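Side-chain contacts in flagellar hook-associated protein (Burkholderia pseudomallei, PDB 4UT1), which probably serves as a structural component of the bacterial flagellum, forming part of the junction between hook and filament: residues Asn83-Gln88 / Ala616-Leu621; Tyr229-Phe232 / Pro238-Val241; Ala305-Leu310 / Ala598-Ala603. All coordinates share one frame; numbering follows the deposited sequence.

Contact 1: Asn83-Gln88 / Ala616-Leu621. With EDO (1,2-ethanediol), chain Q.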
loop_
_atom_site.group_PDB
_atom_site.type_symbol
_atom_site.label_atom_id
_atom_site.label_comp_id
_atom_site.label_asym_id
_atom_site.label_seq_id
_atom_site.Cartn_x
_atom_site.Cartn_y
_atom_site.Cartn_z
ATOM N N ASN A 83 -33.663 -11.460 17.829
ATOM C CA ASN A 83 -33.272 -10.421 16.880
ATOM C C ASN A 83 -31.777 -10.150 16.895
ATOM O O ASN A 83 -31.157 -10.060 15.839
ATOM C CB ASN A 83 -34.014 -9.114 17.160
ATOM C CG ASN A 83 -35.495 -9.216 16.875
ATOM O OD1 ASN A 83 -35.923 -10.036 16.065
ATOM N ND2 ASN A 83 -36.288 -8.381 17.541
ATOM N N ALA A 84 -31.208 -10.005 18.088
ATOM C CA ALA A 84 -29.786 -9.713 18.219
ATOM C C ALA A 84 -28.943 -10.884 17.726
ATOM O O ALA A 84 -27.955 -10.695 17.018
ATOM C CB ALA A 84 -29.440 -9.384 19.658
ATOM N N ALA A 85 -29.334 -12.091 18.110
ATOM C CA ALA A 85 -28.600 -13.284 17.704
ATOM C C ALA A 85 -28.689 -13.454 16.193
ATOM O O ALA A 85 -27.687 -13.706 15.521
ATOM C CB ALA A 85 -29.140 -14.513 18.425
ATOM N N GLN A 86 -29.899 -13.316 15.662
ATOM C CA GLN A 86 -30.110 -13.430 14.230
ATOM C C GLN A 86 -29.261 -12.413 13.468
ATOM O O GLN A 86 -28.635 -12.755 12.462
ATOM C CB GLN A 86 -31.592 -13.246 13.878
ATOM C CG GLN A 86 -31.849 -13.225 12.376
ATOM C CD GLN A 86 -31.622 -14.575 11.724
ATOM O OE1 GLN A 86 -30.584 -14.817 11.096
ATOM N NE2 GLN A 86 -32.592 -15.466 11.870
ATOM N N THR A 87 -29.228 -11.169 13.945
ATOM C CA THR A 87 -28.530 -10.123 13.209
ATOM C C THR A 87 -27.008 -10.324 13.255
ATOM O O THR A 87 -26.317 -10.005 12.289
ATOM C CB THR A 87 -28.896 -8.704 13.721
ATOM O OG1 THR A 87 -28.695 -7.757 12.661
ATOM C CG2 THR A 87 -28.051 -8.305 14.923
ATOM N N GLN A 88 -26.497 -10.874 14.358
ATOM C CA GLN A 88 -25.082 -11.252 14.444
ATOM C C GLN A 88 -24.774 -12.406 13.491
ATOM O O GLN A 88 -23.714 -12.441 12.864
ATOM C CB GLN A 88 -24.708 -11.636 15.882
ATOM C CG GLN A 88 -23.284 -12.202 16.066
ATOM C CD GLN A 88 -22.173 -11.206 15.744
ATOM O OE1 GLN A 88 -22.423 -10.121 15.214
ATOM N NE2 GLN A 88 -20.929 -11.578 16.067
ATOM N N ALA A 616 -20.482 -20.630 11.442
ATOM C CA ALA A 616 -21.088 -21.932 11.678
ATOM C C ALA A 616 -21.728 -21.983 13.067
ATOM O O ALA A 616 -22.864 -22.431 13.222
ATOM C CB ALA A 616 -20.062 -23.035 11.531
ATOM N N ALA A 617 -20.986 -21.513 14.066
ATOM C CA ALA A 617 -21.442 -21.557 15.451
ATOM C C ALA A 617 -22.667 -20.676 15.650
ATOM O O ALA A 617 -23.621 -21.061 16.325
ATOM C CB ALA A 617 -20.335 -21.121 16.392
ATOM N N GLN A 618 -22.626 -19.488 15.064
ATOM C CA GLN A 618 -23.686 -18.521 15.295
ATOM C C GLN A 618 -24.938 -18.923 14.539
ATOM O O GLN A 618 -26.035 -18.783 15.050
ATOM C CB GLN A 618 -23.249 -17.112 14.889
ATOM C CG GLN A 618 -24.305 -16.049 15.169
ATOM C CD GLN A 618 -24.470 -15.789 16.653
ATOM O OE1 GLN A 618 -23.587 -16.109 17.449
ATOM N NE2 GLN A 618 -25.599 -15.203 17.033
ATOM N N THR A 619 -24.775 -19.406 13.317
ATOM C CA THR A 619 -25.931 -19.815 12.539
ATOM C C THR A 619 -26.635 -20.975 13.231
ATOM O O THR A 619 -27.869 -21.017 13.303
ATOM C CB THR A 619 -25.533 -20.199 11.123
ATOM O OG1 THR A 619 -25.185 -19.005 10.421
ATOM C CG2 THR A 619 -26.695 -20.883 10.409
ATOM N N ALA A 620 -25.833 -21.901 13.748
ATOM C CA ALA A 620 -26.343 -23.012 14.528
ATOM C C ALA A 620 -27.158 -22.490 15.702
ATOM O O ALA A 620 -28.300 -22.896 15.904
ATOM C CB ALA A 620 -25.198 -23.900 15.013
ATOM N N LEU A 621 -26.575 -21.571 16.462
ATOM C CA LEU A 621 -27.256 -20.995 17.617
ATOM C C LEU A 621 -28.566 -20.284 17.252
ATOM O O LEU A 621 -29.589 -20.451 17.925
ATOM C CB LEU A 621 -26.342 -20.010 18.325
ATOM C CG LEU A 621 -27.038 -19.342 19.506
ATOM C CD1 LEU A 621 -27.297 -20.407 20.572
ATOM C CD2 LEU A 621 -26.192 -18.204 20.038
HETATM C C1 EDO Q . -27.675 -17.150 9.604
HETATM O O1 EDO Q . -27.143 -16.824 10.892
HETATM C C2 EDO Q . -26.806 -16.523 8.525
HETATM O O2 EDO Q . -27.627 -15.883 7.536
#
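Helices 80-106 and 593-630 run roughly antiparallel here, and the nearest CA atoms, those of Q88 and Q618, are 7.5 Å apart. The pairing of an N-terminal with a C-terminal helix is the basic theme of the rod-like cores of flagellar axial proteins, and in this chain it joins segments more than 500 residues apart. Because the helices stand well separated, one long polar side chain does most of the bridging. Q618 leaves its helix with CG anti to the backbone N (chi1 -178°) and then bends at chi2, which carries its amide to the flank of the other helix. There NE2 donates to the backbone O of A85 at 3.0 Å. The acceptor lies almost in the plane of the Q618 amide, but NE2 comes in bent, with a C=O...N angle of 113°, and tilted out of the carbonyl plane, as expected for a donor reaching a carbonyl that points mainly along its own helix. A85 fits because its small CB, 3.9 Å from NE2, lets the glutamine come close. The aliphatic part of Q88 completes the grip: its CG lies over one face of the Q618 amide, 3.8 Å from CD. The Q88 amide itself is turned steeply, 77° from that of Q618. Farther along helix 593-630, V622 touches Q86 and I625 touches A85, while on another side of helix 80-106 the T87 hydroxyl OG1 bonds to the carbonyl of S215. An ethanediol, probably from the crystallisation liquor, lies beside T619, with its O1 4.0 Å from Q86 OE1. T619 points away from helix 80-106, yet its OG1 forms a hydrogen bond of 3.0 Å with O1 of that ethanediol.

Contact 2: Tyr229-Phe232 / Pro238-Val241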
loop_
_atom_site.group_PDB
_atom_site.type_symbol
_atom_site.label_atom_id
_atom_site.label_comp_id
_atom_site.label_asym_id
_atom_site.label_seq_id
_atom_site.Cartn_x
_atom_site.Cartn_y
_atom_site.Cartn_z
ATOM N N TYR A 229 -45.211 -1.494 17.385
ATOM C CA TYR A 229 -43.779 -1.777 17.325
ATOM C C TYR A 229 -43.033 -0.526 16.871
ATOM O O TYR A 229 -43.136 -0.135 15.712
ATOM C CB TYR A 229 -43.461 -2.916 16.341
ATOM C CG TYR A 229 -43.676 -4.341 16.812
ATOM C CD1 TYR A 229 -44.209 -4.623 18.063
ATOM C CD2 TYR A 229 -43.333 -5.412 15.985
ATOM C CE1 TYR A 229 -44.400 -5.935 18.474
ATOM C CE2 TYR A 229 -43.517 -6.718 16.384
ATOM C CZ TYR A 229 -44.049 -6.978 17.631
ATOM O OH TYR A 229 -44.237 -8.286 18.028
ATOM N N SER A 230 -42.283 0.113 17.758
ATOM C CA SER A 230 -41.293 1.068 17.283
ATOM C C SER A 230 -40.014 0.297 16.959
ATOM O O SER A 230 -39.632 -0.597 17.703
ATOM C CB SER A 230 -41.028 2.162 18.313
ATOM O OG SER A 230 -42.113 3.071 18.360
ATOM N N VAL A 231 -39.370 0.627 15.846
ATOM C CA VAL A 231 -38.160 -0.096 15.443
ATOM C C VAL A 231 -37.009 0.861 15.210
ATOM O O VAL A 231 -37.163 1.896 14.555
ATOM C CB VAL A 231 -38.385 -0.938 14.168
ATOM C CG1 VAL A 231 -37.147 -1.792 13.876
ATOM C CG2 VAL A 231 -39.603 -1.819 14.323
ATOM N N PHE A 232 -35.847 0.501 15.752
ATOM C CA PHE A 232 -34.660 1.332 15.666
ATOM C C PHE A 232 -33.462 0.516 15.211
ATOM O O PHE A 232 -33.329 -0.656 15.574
ATOM C CB PHE A 232 -34.332 1.967 17.016
ATOM C CG PHE A 232 -35.413 2.850 17.555
ATOM C CD1 PHE A 232 -36.491 2.307 18.232
ATOM C CD2 PHE A 232 -35.335 4.225 17.404
ATOM C CE1 PHE A 232 -37.491 3.129 18.739
ATOM C CE2 PHE A 232 -36.323 5.050 17.904
ATOM C CZ PHE A 232 -37.402 4.503 18.574
ATOM N N PRO A 238 -34.207 5.762 14.101
ATOM C CA PRO A 238 -35.524 5.125 14.005
ATOM C C PRO A 238 -35.790 4.561 12.609
ATOM O O PRO A 238 -35.384 5.163 11.612
ATOM C CB PRO A 238 -36.501 6.265 14.330
ATOM C CG PRO A 238 -35.749 7.515 14.039
ATOM C CD PRO A 238 -34.294 7.217 14.321
ATOM N N LEU A 239 -36.464 3.418 12.548
ATOM C CA LEU A 239 -36.909 2.847 11.285
ATOM C C LEU A 239 -38.430 2.837 11.210
ATOM O O LEU A 239 -39.018 3.083 10.155
ATOM C CB LEU A 239 -36.385 1.429 11.117
ATOM C CG LEU A 239 -34.868 1.295 10.955
ATOM C CD1 LEU A 239 -34.568 -0.152 10.680
ATOM C CD2 LEU A 239 -34.340 2.201 9.835
ATOM N N VAL A 240 -39.050 2.520 12.339
ATOM C CA VAL A 240 -40.509 2.551 12.459
ATOM C C VAL A 240 -40.893 3.241 13.753
ATOM O O VAL A 240 -40.352 2.937 14.817
ATOM C CB VAL A 240 -41.137 1.147 12.453
ATOM C CG1 VAL A 240 -42.648 1.247 12.714
ATOM C CG2 VAL A 240 -40.864 0.427 11.147
ATOM N N VAL A 241 -41.830 4.176 13.656
ATOM C CA VAL A 241 -42.410 4.814 14.825
ATOM C C VAL A 241 -43.909 4.871 14.597
ATOM O O VAL A 241 -44.371 5.641 13.757
ATOM C CB VAL A 241 -41.866 6.230 15.053
ATOM C CG1 VAL A 241 -42.640 6.925 16.166
ATOM C CG2 VAL A 241 -40.380 6.190 15.366
#
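V231 and V240 form an antiparallel hydrogen-bonded pair, but the carbonyl of V231 serves two donors. Its O accepts from V240 N at 3.0 Å and from L239 N at 2.6 Å, both amides arriving from the same face of the carbonyl plane. In return, V231 N donates to V240 O at 2.7 Å, so both backbone groups of V231 are satisfied across this pair. V240 O also receives a weak CA-H...O contact from S230 CA. The neighbouring residues use other partners: S230 and F232 make backbone bonds to V223 and Q221 of strand 220-225, L239 makes a backbone bond to Y246 of the adjoining strand 244-252, and Y229 O accepts from the N187 side chain. The Y229 hydroxyl is hydrogen-bonded to D208, with R207 in cation-pi contact with the ring. Beta-branched valines suit the paired positions, where CG2 of V231 rests 3.8 Å from CB of V240 on the face turned to the helices, near L214 and I183. On the other face F232 pairs with P238 in a non-hydrogen-bonded position, which needs no N-H across the strands and so tolerates proline. With CG beside its own backbone N (chi1 -60°), F232 brings CD2 to 3.5 Å from P238 CA, and CE2 to 3.8 Å from its CB. The extra residue is accommodated by the psi of -40° at L239, far from the extended values of its neighbours, so that L239 and V240 together oppose V231: a classic beta bulge in a hairpin of an antiparallel meander.

Contact 3: Ala305-Leu310 / Ala598-Ala603. With EDO (1,2-ethanediol), chain P.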
loop_
_atom_site.group_PDB
_atom_site.type_symbol
_atom_site.label_atom_id
_atom_site.label_comp_id
_atom_site.label_asym_id
_atom_site.label_seq_id
_atom_site.Cartn_x
_atom_site.Cartn_y
_atom_site.Cartn_z
ATOM N N ALA A 305 -4.777 -2.242 -0.154
ATOM C CA ALA A 305 -3.724 -1.301 0.217
ATOM C C ALA A 305 -2.399 -2.038 0.395
ATOM O O ALA A 305 -1.326 -1.528 0.042
ATOM C CB ALA A 305 -4.089 -0.547 1.500
ATOM N N GLN A 306 -2.471 -3.223 0.987
ATOM C CA GLN A 306 -1.269 -4.037 1.188
ATOM C C GLN A 306 -0.690 -4.558 -0.119
ATOM O O GLN A 306 0.529 -4.522 -0.326
ATOM C CB GLN A 306 -1.588 -5.204 2.128
ATOM C CG GLN A 306 -1.938 -4.742 3.547
ATOM C CD GLN A 306 -2.684 -5.797 4.344
ATOM O OE1 GLN A 306 -2.625 -6.993 4.035
ATOM N NE2 GLN A 306 -3.405 -5.361 5.365
ATOM N N LEU A 307 -1.542 -5.065 -0.999
ATOM C CA LEU A 307 -1.055 -5.601 -2.255
ATOM C C LEU A 307 -0.575 -4.451 -3.134
ATOM O O LEU A 307 0.411 -4.577 -3.830
ATOM C CB LEU A 307 -2.130 -6.416 -2.970
ATOM C CG LEU A 307 -1.685 -7.040 -4.294
ATOM C CD1 LEU A 307 -0.502 -7.994 -4.098
ATOM C CD2 LEU A 307 -2.846 -7.753 -4.963
ATOM N N GLY A 308 -1.270 -3.322 -3.079
ATOM C CA GLY A 308 -0.822 -2.134 -3.785
ATOM C C GLY A 308 0.545 -1.676 -3.316
ATOM O O GLY A 308 1.385 -1.215 -4.111
ATOM N N ALA A 309 0.781 -1.817 -2.017
ATOM C CA ALA A 309 2.063 -1.420 -1.441
ATOM C C ALA A 309 3.200 -2.267 -2.002
ATOM O O ALA A 309 4.291 -1.751 -2.245
ATOM C CB ALA A 309 2.023 -1.523 0.093
ATOM N N LEU A 310 2.947 -3.559 -2.222
ATOM C CA LEU A 310 3.963 -4.415 -2.834
ATOM C C LEU A 310 4.325 -3.942 -4.242
ATOM O O LEU A 310 5.506 -3.876 -4.595
ATOM C CB LEU A 310 3.500 -5.870 -2.886
ATOM C CG LEU A 310 3.174 -6.525 -1.544
ATOM C CD1 LEU A 310 2.979 -8.027 -1.743
ATOM C CD2 LEU A 310 4.254 -6.227 -0.502
ATOM N N ALA A 598 3.133 -12.987 1.449
ATOM C CA ALA A 598 2.623 -14.097 2.250
ATOM C C ALA A 598 1.799 -13.591 3.439
ATOM O O ALA A 598 0.784 -14.185 3.797
ATOM C CB ALA A 598 3.765 -14.982 2.727
ATOM N N GLY A 599 2.230 -12.493 4.045
ATOM C CA GLY A 599 1.479 -11.894 5.137
ATOM C C GLY A 599 0.130 -11.369 4.673
ATOM O O GLY A 599 -0.877 -11.524 5.358
ATOM N N TYR A 600 0.114 -10.754 3.496
ATOM C CA TYR A 600 -1.110 -10.195 2.934
ATOM C C TYR A 600 -2.121 -11.314 2.661
ATOM O O TYR A 600 -3.315 -11.184 2.963
ATOM C CB TYR A 600 -0.773 -9.388 1.663
ATOM C CG TYR A 600 -1.718 -9.561 0.500
ATOM C CD1 TYR A 600 -2.850 -8.762 0.376
ATOM C CD2 TYR A 600 -1.470 -10.504 -0.490
ATOM C CE1 TYR A 600 -3.710 -8.917 -0.672
ATOM C CE2 TYR A 600 -2.330 -10.667 -1.550
ATOM C CZ TYR A 600 -3.447 -9.868 -1.640
ATOM O OH TYR A 600 -4.305 -10.016 -2.697
ATOM N N VAL A 601 -1.647 -12.432 2.125
ATOM C CA VAL A 601 -2.535 -13.558 1.844
ATOM C C VAL A 601 -3.030 -14.190 3.140
ATOM O O VAL A 601 -4.214 -14.503 3.277
ATOM C CB VAL A 601 -1.837 -14.630 0.967
ATOM C CG1 VAL A 601 -2.613 -15.951 0.976
ATOM C CG2 VAL A 601 -1.682 -14.114 -0.457
ATOM N N ASN A 602 -2.124 -14.366 4.093
ATOM C CA ASN A 602 -2.462 -15.033 5.346
ATOM C C ASN A 602 -3.458 -14.240 6.187
ATOM O O ASN A 602 -4.232 -14.830 6.934
ATOM C CB ASN A 602 -1.198 -15.308 6.164
ATOM C CG ASN A 602 -0.365 -16.435 5.580
ATOM O OD1 ASN A 602 -0.873 -17.271 4.844
ATOM N ND2 ASN A 602 0.927 -16.453 5.903
ATOM N N ALA A 603 -3.439 -12.915 6.073
ATOM C CA ALA A 603 -4.427 -12.089 6.766
ATOM C C ALA A 603 -5.814 -12.451 6.260
ATOM O O ALA A 603 -6.750 -12.620 7.037
ATOM C CB ALA A 603 -4.155 -10.596 6.564
HETATM C C1 EDO P . -3.898 -13.223 -6.576
HETATM O O1 EDO P . -2.558 -13.377 -7.075
HETATM C C2 EDO P . -4.086 -11.844 -5.943
HETATM O O2 EDO P . -3.295 -11.684 -4.745
HETATM O O HOH W 1 -4.668 -8.778 3.699
#
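In the buried core of the helical bundle, Y600 of helix 593-630 lays its ring against L307 of helix 287-322. The contact is a CH-pi interaction: L307 CB stands over one face of the Y600 ring, 4.1 Å from its centroid and displaced toward the rim, with CE1 the nearest ring atom. Further out, L307 CD2 reaches to 3.5 Å from the phenolic OH. The tyrosine attains this pose with an uncommon chi1 of 138°, away from the staggered positions, which probably costs a little strain. The two helices run antiparallel, their nearest CA atoms, those of Q306 and Y600, only 6.4 Å apart, and helices 80-106 and 134-193 close the core around them through V106, A154 and Y158. Leucine suits this buried place because its branched, wholly apolar side chain packs against both ring and hydroxyl, while tyrosine adds a polar end that can find partners inside the bundle. Q306 works at the margin. Its chain is extended beyond CG, and its OE1 comes to the edge of the Y600 ring near its plane, the amide standing perpendicular to the ring (89°). No direct hydrogen bond joins the segments. A water donates instead to both sides, to Q306 OE1 at 2.7 Å and to the backbone O of Y600 at 2.9 Å. At the other end of the tyrosine, OH is hydrogen-bonded to Y158 OH and, at 2.8 Å, to O2 of an ethanediol that also bonds to the hydroxyl of Y597.

In the fold
Contacts 1 and 3 both use helix 593-630 and have centres 31 Å apart, contact 3 near the middle of the molecule and contact 1 some 35 Å from the chain's centre. Contact 2 belongs to the small antiparallel sheet on the same side as contact 1; their centres are 22 Å apart and their nearest atoms about 8 Å. Helix 201-215 touches both, meeting N83 and Q86 of contact 1 and Y229 and V231 of contact 2. Contacts 2 and 3 are farthest apart, at 42 Å between centres, but helix 134-193 reaches both. An ethanediol is bound at each of contacts 1 and 3.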